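Local coordinates for protein KLLA0E08119p (PDB 3VA7) that probably carboxylates urea to urea-1-carboxylate with ATP and hydrogencarbonate, using biotin as the carboxyl carrier, in the breakdown of urea, at residues Ser388-Lys400 / Tyr409-Lys421. Numbering follows the deposited sequence.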
ATOM      1  N   SER A 388     -13.203  -3.736  -8.507  1.00 29.22           N
ATOM      2  CA  SER A 388     -14.545  -4.298  -8.558  1.00 30.86           C
ATOM      3  C   SER A 388     -15.385  -3.895  -9.785  1.00 30.79           C
ATOM      4  O   SER A 388     -15.445  -2.707 -10.165  1.00 30.72           O
ATOM      5  CB  SER A 388     -15.292  -3.990  -7.270  1.00 31.22           C
ATOM      6  OG  SER A 388     -16.302  -4.980  -7.090  1.00 35.03           O
ATOM      7  N   PHE A 389     -16.033  -4.887 -10.397  1.00 31.25           N
ATOM      8  CA  PHE A 389     -16.908  -4.624 -11.581  1.00 31.89           C
ATOM      9  C   PHE A 389     -18.353  -5.160 -11.405  1.00 33.05           C
ATOM     10  O   PHE A 389     -18.575  -6.222 -10.782  1.00 32.24           O
ATOM     11  CB  PHE A 389     -16.340  -5.208 -12.881  1.00 29.90           C
ATOM     12  CG  PHE A 389     -14.992  -4.632 -13.299  1.00 28.94           C
ATOM     13  CD1 PHE A 389     -14.886  -3.308 -13.724  1.00 22.13           C
ATOM     14  CD2 PHE A 389     -13.816  -5.461 -13.330  1.00 26.98           C
ATOM     15  CE1 PHE A 389     -13.641  -2.772 -14.147  1.00 19.53           C
ATOM     16  CE2 PHE A 389     -12.552  -4.931 -13.773  1.00 22.46           C
ATOM     17  CZ  PHE A 389     -12.490  -3.591 -14.183  1.00 20.60           C
ATOM     18  N   PRO A 390     -19.337  -4.436 -11.973  1.00 33.84           N
ATOM     19  CA  PRO A 390     -20.664  -5.025 -11.946  1.00 34.72           C
ATOM     20  C   PRO A 390     -20.601  -6.374 -12.635  1.00 35.54           C
ATOM     21  O   PRO A 390     -20.192  -6.449 -13.808  1.00 36.27           O
ATOM     22  CB  PRO A 390     -21.500  -4.039 -12.789  1.00 35.15           C
ATOM     23  CG  PRO A 390     -20.501  -3.306 -13.639  1.00 35.24           C
ATOM     24  CD  PRO A 390     -19.304  -3.164 -12.726  1.00 33.57           C
ATOM     25  N   SER A 391     -21.002  -7.430 -11.937  1.00 35.45           N
ATOM     26  CA  SER A 391     -20.942  -8.772 -12.514  1.00 35.17           C
ATOM     27  C   SER A 391     -22.030  -9.036 -13.551  1.00 34.53           C
ATOM     28  O   SER A 391     -21.982 -10.086 -14.217  1.00 33.53           O
ATOM     29  CB  SER A 391     -21.139  -9.798 -11.419  1.00 35.89           C
ATOM     30  OG  SER A 391     -22.461  -9.621 -10.891  1.00 40.60           O
ATOM     31  N   TRP A 392     -23.020  -8.127 -13.649  1.00 33.60           N
ATOM     32  CA  TRP A 392     -24.220  -8.325 -14.515  1.00 32.92           C
ATOM     33  C   TRP A 392     -24.008  -7.687 -15.875  1.00 31.59           C
ATOM     34  O   TRP A 392     -24.721  -8.021 -16.827  1.00 32.47           O
ATOM     35  CB  TRP A 392     -25.540  -7.757 -13.905  1.00 32.46           C
ATOM     36  CG  TRP A 392     -25.369  -6.358 -13.364  1.00 32.63           C
ATOM     37  CD1 TRP A 392     -25.044  -6.023 -12.080  1.00 30.53           C
ATOM     38  CD2 TRP A 392     -25.389  -5.113 -14.103  1.00 32.79           C
ATOM     39  NE1 TRP A 392     -24.901  -4.669 -11.964  1.00 30.42           N
ATOM     40  CE2 TRP A 392     -25.117  -4.076 -13.175  1.00 29.16           C
ATOM     41  CE3 TRP A 392     -25.618  -4.778 -15.442  1.00 32.24           C
ATOM     42  CZ2 TRP A 392     -25.089  -2.736 -13.532  1.00 30.75           C
ATOM     43  CZ3 TRP A 392     -25.596  -3.428 -15.801  1.00 32.09           C
ATOM     44  CH2 TRP A 392     -25.334  -2.427 -14.855  1.00 32.09           C
ATOM     45  N   ALA A 393     -23.073  -6.747 -15.956  1.00 29.64           N
ATOM     46  CA  ALA A 393     -22.622  -6.245 -17.266  1.00 28.43           C
ATOM     47  C   ALA A 393     -21.594  -7.239 -17.868  1.00 27.96           C
ATOM     48  O   ALA A 393     -21.128  -8.160 -17.215  1.00 27.30           O
ATOM     49  CB  ALA A 393     -22.032  -4.794 -17.146  1.00 26.20           C
ATOM     50  N   ARG A 394     -21.272  -7.058 -19.132  1.00 28.36           N
ATOM     51  CA  ARG A 394     -20.139  -7.752 -19.726  1.00 28.08           C
ATOM     52  C   ARG A 394     -18.974  -6.797 -19.554  1.00 27.82           C
ATOM     53  O   ARG A 394     -19.071  -5.610 -19.901  1.00 27.09           O
ATOM     54  CB  ARG A 394     -20.373  -8.077 -21.236  1.00 28.01           C
ATOM     55  CG  ARG A 394     -19.064  -8.438 -21.967  1.00 27.18           C
ATOM     56  CD  ARG A 394     -19.280  -9.001 -23.297  1.00 25.96           C
ATOM     57  NE  ARG A 394     -18.056  -8.965 -24.073  1.00 30.96           N
ATOM     58  CZ  ARG A 394     -17.968  -9.416 -25.322  1.00 33.81           C
ATOM     59  NH1 ARG A 394     -19.042  -9.938 -25.926  1.00 35.17           N
ATOM     60  NH2 ARG A 394     -16.817  -9.359 -25.968  1.00 32.61           N
ATOM     61  N   VAL A 395     -17.881  -7.292 -18.976  1.00 28.36           N
ATOM     62  CA  VAL A 395     -16.668  -6.447 -18.894  1.00 28.19           C
ATOM     63  C   VAL A 395     -15.498  -7.169 -19.478  1.00 27.98           C
ATOM     64  O   VAL A 395     -15.182  -8.267 -19.084  1.00 27.98           O
ATOM     65  CB  VAL A 395     -16.457  -5.662 -17.502  1.00 28.36           C
ATOM     66  CG1 VAL A 395     -17.609  -5.918 -16.500  1.00 26.55           C
ATOM     67  CG2 VAL A 395     -15.058  -5.825 -16.887  1.00 27.60           C
ATOM     68  N   ASP A 396     -14.917  -6.590 -20.509  1.00 27.92           N
ATOM     69  CA  ASP A 396     -13.765  -7.221 -21.108  1.00 27.77           C
ATOM     70  C   ASP A 396     -12.594  -6.496 -20.477  1.00 27.99           C
ATOM     71  O   ASP A 396     -12.441  -5.253 -20.583  1.00 28.48           O
ATOM     72  CB  ASP A 396     -13.802  -7.137 -22.636  1.00 26.98           C
ATOM     73  CG  ASP A 396     -15.009  -7.885 -23.264  1.00 28.75           C
ATOM     74  OD1 ASP A 396     -15.706  -8.736 -22.651  1.00 30.82           O
ATOM     75  OD2 ASP A 396     -15.282  -7.630 -24.435  1.00 29.89           O
ATOM     76  N   THR A 397     -11.810  -7.246 -19.743  1.00 27.63           N
ATOM     77  CA  THR A 397     -10.719  -6.648 -19.060  1.00 28.92           C
ATOM     78  C   THR A 397      -9.575  -7.660 -18.992  1.00 30.15           C
ATOM     79  O   THR A 397      -9.686  -8.798 -19.504  1.00 30.35           O
ATOM     80  CB  THR A 397     -11.160  -6.186 -17.626  1.00 29.48           C
ATOM     81  OG1 THR A 397     -10.103  -5.423 -17.004  1.00 30.30           O
ATOM     82  CG2 THR A 397     -11.578  -7.424 -16.734  1.00 25.46           C
ATOM     83  N   TRP A 398      -8.483  -7.247 -18.362  1.00 30.70           N
ATOM     84  CA  TRP A 398      -7.345  -8.120 -18.164  1.00 31.80           C
ATOM     85  C   TRP A 398      -6.752  -7.817 -16.791  1.00 32.67           C
ATOM     86  O   TRP A 398      -5.645  -8.215 -16.514  1.00 32.86           O
ATOM     87  CB  TRP A 398      -6.301  -7.894 -19.262  1.00 30.98           C
ATOM     88  CG  TRP A 398      -5.767  -6.536 -19.254  1.00 32.54           C
ATOM     89  CD1 TRP A 398      -6.398  -5.373 -19.698  1.00 33.84           C
ATOM     90  CD2 TRP A 398      -4.499  -6.129 -18.738  1.00 33.94           C
ATOM     91  NE1 TRP A 398      -5.564  -4.276 -19.499  1.00 32.03           N
ATOM     92  CE2 TRP A 398      -4.401  -4.712 -18.913  1.00 33.54           C
ATOM     93  CE3 TRP A 398      -3.432  -6.820 -18.139  1.00 33.93           C
ATOM     94  CZ2 TRP A 398      -3.277  -3.987 -18.498  1.00 38.45           C
ATOM     95  CZ3 TRP A 398      -2.306  -6.106 -17.729  1.00 37.70           C
ATOM     96  CH2 TRP A 398      -2.228  -4.699 -17.910  1.00 38.98           C
ATOM     97  N   VAL A 399      -7.510  -7.131 -15.930  1.00 33.44           N
ATOM     98  CA  VAL A 399      -6.985  -6.684 -14.641  1.00 33.29           C
ATOM     99  C   VAL A 399      -7.815  -7.159 -13.439  1.00 34.77           C
ATOM    100  O   VAL A 399      -9.006  -7.503 -13.560  1.00 35.29           O
ATOM    101  CB  VAL A 399      -6.827  -5.167 -14.619  1.00 33.57           C
ATOM    102  CG1 VAL A 399      -6.065  -4.703 -15.886  1.00 31.33           C
ATOM    103  CG2 VAL A 399      -8.184  -4.475 -14.449  1.00 29.31           C
ATOM    104  N   LYS A 400      -7.157  -7.234 -12.286  1.00 35.16           N
ATOM    105  CA  LYS A 400      -7.811  -7.532 -11.009  1.00 34.60           C
ATOM    106  C   LYS A 400      -6.955  -6.921  -9.890  1.00 34.32           C
ATOM    107  O   LYS A 400      -5.956  -6.285 -10.167  1.00 33.36           O
ATOM    108  CB  LYS A 400      -7.987  -9.035 -10.814  1.00 33.97           C
ATOM    109  CG  LYS A 400      -6.878  -9.813 -11.427  1.00 37.11           C
ATOM    110  CD  LYS A 400      -6.718 -11.236 -10.864  1.00 41.81           C
ATOM    111  CE  LYS A 400      -5.230 -11.696 -11.114  1.00 45.54           C
ATOM    112  NZ  LYS A 400      -5.045 -13.206 -11.356  1.00 48.44           N
ATOM    113  N   TYR A 409       2.349   0.378 -23.001  1.00 59.48           N
ATOM    114  CA  TYR A 409       1.680   0.010 -24.241  1.00 59.09           C
ATOM    115  C   TYR A 409       0.497   0.863 -24.646  1.00 58.46           C
ATOM    116  O   TYR A 409       0.398   1.289 -25.810  1.00 59.37           O
ATOM    117  CB  TYR A 409       1.350  -1.490 -24.239  1.00 59.17           C
ATOM    118  CG  TYR A 409       2.589  -2.323 -23.953  1.00 58.49           C
ATOM    119  CD1 TYR A 409       3.557  -2.541 -24.947  1.00 56.82           C
ATOM    120  CD2 TYR A 409       2.817  -2.842 -22.658  1.00 58.29           C
ATOM    121  CE1 TYR A 409       4.720  -3.285 -24.664  1.00 59.11           C
ATOM    122  CE2 TYR A 409       3.960  -3.585 -22.353  1.00 57.20           C
ATOM    123  CZ  TYR A 409       4.906  -3.808 -23.353  1.00 58.80           C
ATOM    124  OH  TYR A 409       6.021  -4.545 -23.043  1.00 56.80           O
ATOM    125  N   ASP A 410      -0.379   1.125 -23.691  1.00 56.81           N
ATOM    126  CA  ASP A 410      -1.738   1.569 -23.984  1.00 55.72           C
ATOM    127  C   ASP A 410      -2.427   1.404 -22.671  1.00 53.28           C
ATOM    128  O   ASP A 410      -2.359   0.349 -22.078  1.00 53.72           O
ATOM    129  CB  ASP A 410      -2.426   0.661 -25.009  1.00 56.49           C
ATOM    130  CG  ASP A 410      -3.940   0.847 -25.040  1.00 59.84           C
ATOM    131  OD1 ASP A 410      -4.452   1.782 -25.715  1.00 62.81           O
ATOM    132  OD2 ASP A 410      -4.630   0.039 -24.384  1.00 64.36           O
ATOM    133  N   PRO A 411      -3.121   2.444 -22.219  1.00 50.85           N
ATOM    134  CA  PRO A 411      -3.598   2.389 -20.844  1.00 48.19           C
ATOM    135  C   PRO A 411      -5.028   1.769 -20.662  1.00 45.30           C
ATOM    136  O   PRO A 411      -5.686   2.015 -19.655  1.00 44.51           O
ATOM    137  CB  PRO A 411      -3.520   3.870 -20.413  1.00 48.47           C
ATOM    138  CG  PRO A 411      -3.607   4.674 -21.724  1.00 49.79           C
ATOM    139  CD  PRO A 411      -3.480   3.710 -22.891  1.00 50.30           C
ATOM    140  N   THR A 412      -5.490   0.953 -21.598  1.00 41.68           N
ATOM    141  CA  THR A 412      -6.778   0.310 -21.397  1.00 39.27           C
ATOM    142  C   THR A 412      -6.850  -0.614 -20.156  1.00 38.16           C
ATOM    143  O   THR A 412      -6.001  -1.489 -19.938  1.00 38.26           O
ATOM    144  CB  THR A 412      -7.196  -0.462 -22.654  1.00 39.31           C
ATOM    145  OG1 THR A 412      -7.407   0.473 -23.726  1.00 36.83           O
ATOM    146  CG2 THR A 412      -8.471  -1.261 -22.379  1.00 37.00           C
ATOM    147  N   LEU A 413      -7.872  -0.414 -19.346  1.00 36.02           N
ATOM    148  CA  LEU A 413      -8.056  -1.242 -18.181  1.00 34.55           C
ATOM    149  C   LEU A 413      -9.140  -2.276 -18.440  1.00 33.15           C
ATOM    150  O   LEU A 413      -8.991  -3.465 -18.137  1.00 32.78           O
ATOM    151  CB  LEU A 413      -8.392  -0.377 -16.946  1.00 34.74           C
ATOM    152  CG  LEU A 413      -7.198   0.411 -16.360  1.00 37.44           C
ATOM    153  CD1 LEU A 413      -7.517   1.399 -15.227  1.00 35.99           C
ATOM    154  CD2 LEU A 413      -6.055  -0.548 -15.947  1.00 37.26           C
ATOM    155  N   ALA A 414     -10.222  -1.810 -19.032  1.00 32.05           N
ATOM    156  CA  ALA A 414     -11.443  -2.551 -19.040  1.00 31.40           C
ATOM    157  C   ALA A 414     -12.391  -1.915 -20.018  1.00 30.46           C
ATOM    158  O   ALA A 414     -12.276  -0.770 -20.336  1.00 29.98           O
ATOM    159  CB  ALA A 414     -12.050  -2.609 -17.619  1.00 30.45           C
ATOM    160  N   LYS A 415     -13.284  -2.711 -20.569  1.00 30.72           N
ATOM    161  CA  LYS A 415     -14.318  -2.186 -21.413  1.00 30.26           C
ATOM    162  C   LYS A 415     -15.579  -2.676 -20.741  1.00 30.42           C
ATOM    163  O   LYS A 415     -15.730  -3.885 -20.458  1.00 31.09           O
ATOM    164  CB  LYS A 415     -14.201  -2.711 -22.822  1.00 29.63           C
ATOM    165  CG  LYS A 415     -13.016  -2.172 -23.526  1.00 31.01           C
ATOM    166  CD  LYS A 415     -13.030  -2.578 -24.993  1.00 35.28           C
ATOM    167  CE  LYS A 415     -12.744  -4.058 -25.166  1.00 32.96           C
ATOM    168  NZ  LYS A 415     -13.088  -4.563 -26.495  1.00 33.34           N
ATOM    169  N   ILE A 416     -16.444  -1.715 -20.434  1.00 29.95           N
ATOM    170  CA  ILE A 416     -17.642  -1.949 -19.674  1.00 30.62           C
ATOM    171  C   ILE A 416     -18.819  -1.890 -20.628  1.00 30.49           C
ATOM    172  O   ILE A 416     -19.101  -0.839 -21.195  1.00 30.71           O
ATOM    173  CB  ILE A 416     -17.744  -0.916 -18.538  1.00 30.47           C
ATOM    174  CG1 ILE A 416     -16.594  -1.172 -17.566  1.00 31.63           C
ATOM    175  CG2 ILE A 416     -19.057  -1.052 -17.776  1.00 30.56           C
ATOM    176  CD1 ILE A 416     -15.962   0.063 -17.047  1.00 34.67           C
ATOM    177  N   ILE A 417     -19.454  -3.036 -20.811  1.00 29.74           N
ATOM    178  CA  ILE A 417     -20.505  -3.224 -21.806  1.00 30.23           C
ATOM    179  C   ILE A 417     -21.900  -3.672 -21.243  1.00 30.74           C
ATOM    180  O   ILE A 417     -22.068  -4.728 -20.580  1.00 29.49           O
ATOM    181  CB  ILE A 417     -20.032  -4.208 -22.868  1.00 30.13           C
ATOM    182  CG1 ILE A 417     -18.642  -3.766 -23.340  1.00 31.61           C
ATOM    183  CG2 ILE A 417     -21.025  -4.345 -24.024  1.00 27.64           C
ATOM    184  CD1 ILE A 417     -17.679  -4.951 -23.444  1.00 29.38           C
ATOM    185  N   VAL A 418     -22.890  -2.884 -21.622  1.00 30.87           N
ATOM    186  CA  VAL A 418     -24.228  -2.970 -21.094  1.00 32.91           C
ATOM    187  C   VAL A 418     -25.257  -3.227 -22.248  1.00 34.01           C
ATOM    188  O   VAL A 418     -25.053  -2.759 -23.376  1.00 34.64           O
ATOM    189  CB  VAL A 418     -24.430  -1.644 -20.353  1.00 32.68           C
ATOM    190  CG1 VAL A 418     -25.576  -0.843 -20.872  1.00 32.11           C
ATOM    191  CG2 VAL A 418     -24.427  -1.878 -18.881  1.00 33.61           C
ATOM    192  N   HIS A 419     -26.310  -3.997 -21.980  1.00 34.75           N
ATOM    193  CA  HIS A 419     -27.289  -4.442 -23.013  1.00 35.87           C
ATOM    194  C   HIS A 419     -28.645  -4.127 -22.459  1.00 37.63           C
ATOM    195  O   HIS A 419     -29.065  -4.734 -21.450  1.00 38.23           O
ATOM    196  CB  HIS A 419     -27.265  -5.960 -23.242  1.00 34.56           C
ATOM    197  CG  HIS A 419     -28.069  -6.400 -24.434  1.00 36.11           C
ATOM    198  ND1 HIS A 419     -28.473  -7.716 -24.635  1.00 35.35           N
ATOM    199  CD2 HIS A 419     -28.542  -5.691 -25.496  1.00 31.93           C
ATOM    200  CE1 HIS A 419     -29.147  -7.790 -25.773  1.00 32.46           C
ATOM    201  NE2 HIS A 419     -29.210  -6.575 -26.306  1.00 30.24           N
ATOM    202  N   GLY A 420     -29.321  -3.171 -23.081  1.00 38.64           N
ATOM    203  CA  GLY A 420     -30.659  -2.792 -22.648  1.00 40.69           C
ATOM    204  C   GLY A 420     -31.711  -3.008 -23.722  1.00 41.94           C
ATOM    205  O   GLY A 420     -31.381  -3.257 -24.902  1.00 42.12           O
ATOM    206  N   LYS A 421     -32.970  -2.882 -23.301  1.00 42.19           N
ATOM    207  CA  LYS A 421     -34.129  -3.045 -24.159  1.00 42.26           C
ATOM    208  C   LYS A 421     -34.160  -2.036 -25.277  1.00 41.98           C
ATOM    209  O   LYS A 421     -34.689  -2.340 -26.340  1.00 41.69           O
ATOM    210  CB  LYS A 421     -35.417  -2.917 -23.333  1.00 42.97           C
ATOM    211  CG  LYS A 421     -35.985  -4.201 -22.754  1.00 42.74           C
ATOM    212  CD  LYS A 421     -36.832  -3.789 -21.543  1.00 48.33           C
ATOM    213  CE  LYS A 421     -37.891  -4.814 -21.130  1.00 50.77           C
ATOM    214  NZ  LYS A 421     -37.377  -6.215 -21.262  1.00 52.55           N
TER
HETATM  215  O   HOH W   1     -12.931  -7.347 -26.300  1.00 18.11           O
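The Trp-398 ring meets Thr-412 at its edge. Trp-398 NE1 donates to Thr-412 O at 2.9 Å, an almost straight bond (170°) that lies in the ring plane. One face of this ring carries Val-399 CG1 over its centre, and the indole also makes a cation-pi contact with Arg-39. CG sits between the backbone N and the carbonyl carbon (chi1 62°), which swings the indole over to residues 409-421. With an alanine here, Thr-412 O would probably lose this donor, and Val-399 CG1 would lose the ring it packs on. The Phe-389 ring takes Val-395 CG2 on one face, toward the rim, and its CZ touches Ala-414 CB at 3.6 Å. Trp-392 has Pro-390 CB on one face, while CZ3 reaches Val-418 CG2; its NE1 bonds to Glu-436.

Strands 394-397 and 412-420 run antiparallel in the biotin carboxylase C-terminal domain. Arg-394 with Ile-417 and Asp-396 with Lys-415 are the hydrogen-bonded pairs. Strand 362-372 flanks 412-420 on its other side, where Leu-413 and Ala-414 form a classic beta bulge opposite Leu-368. Thr-397 OG1 donates to Leu-413 O and accepts from Val-399 N in an ST turn.

Arg-394, Asp-396, Lys-415 and Ile-417 share one face of the sheet, against Pro-327. The extended Arg-394 grips Asp-396 side-on: NE meets OD1 at 2.8 Å and NH2 meets OD2 at 2.8 Å. Ile-417 CD1 lies 3.7 Å from Asp-396 OD2. Lys-415 NZ stays 4.3 Å from Asp-396 OD2, beyond a salt bridge, but a water joins the two; NZ also donates to Val-324 O. Through NH1, Arg-394 also makes a salt bridge with Glu-330, its second acid partner. The two-point grip should hold the carboxylate's rotation, and the neighbouring positive charges would be expected to keep Asp-396 ionised.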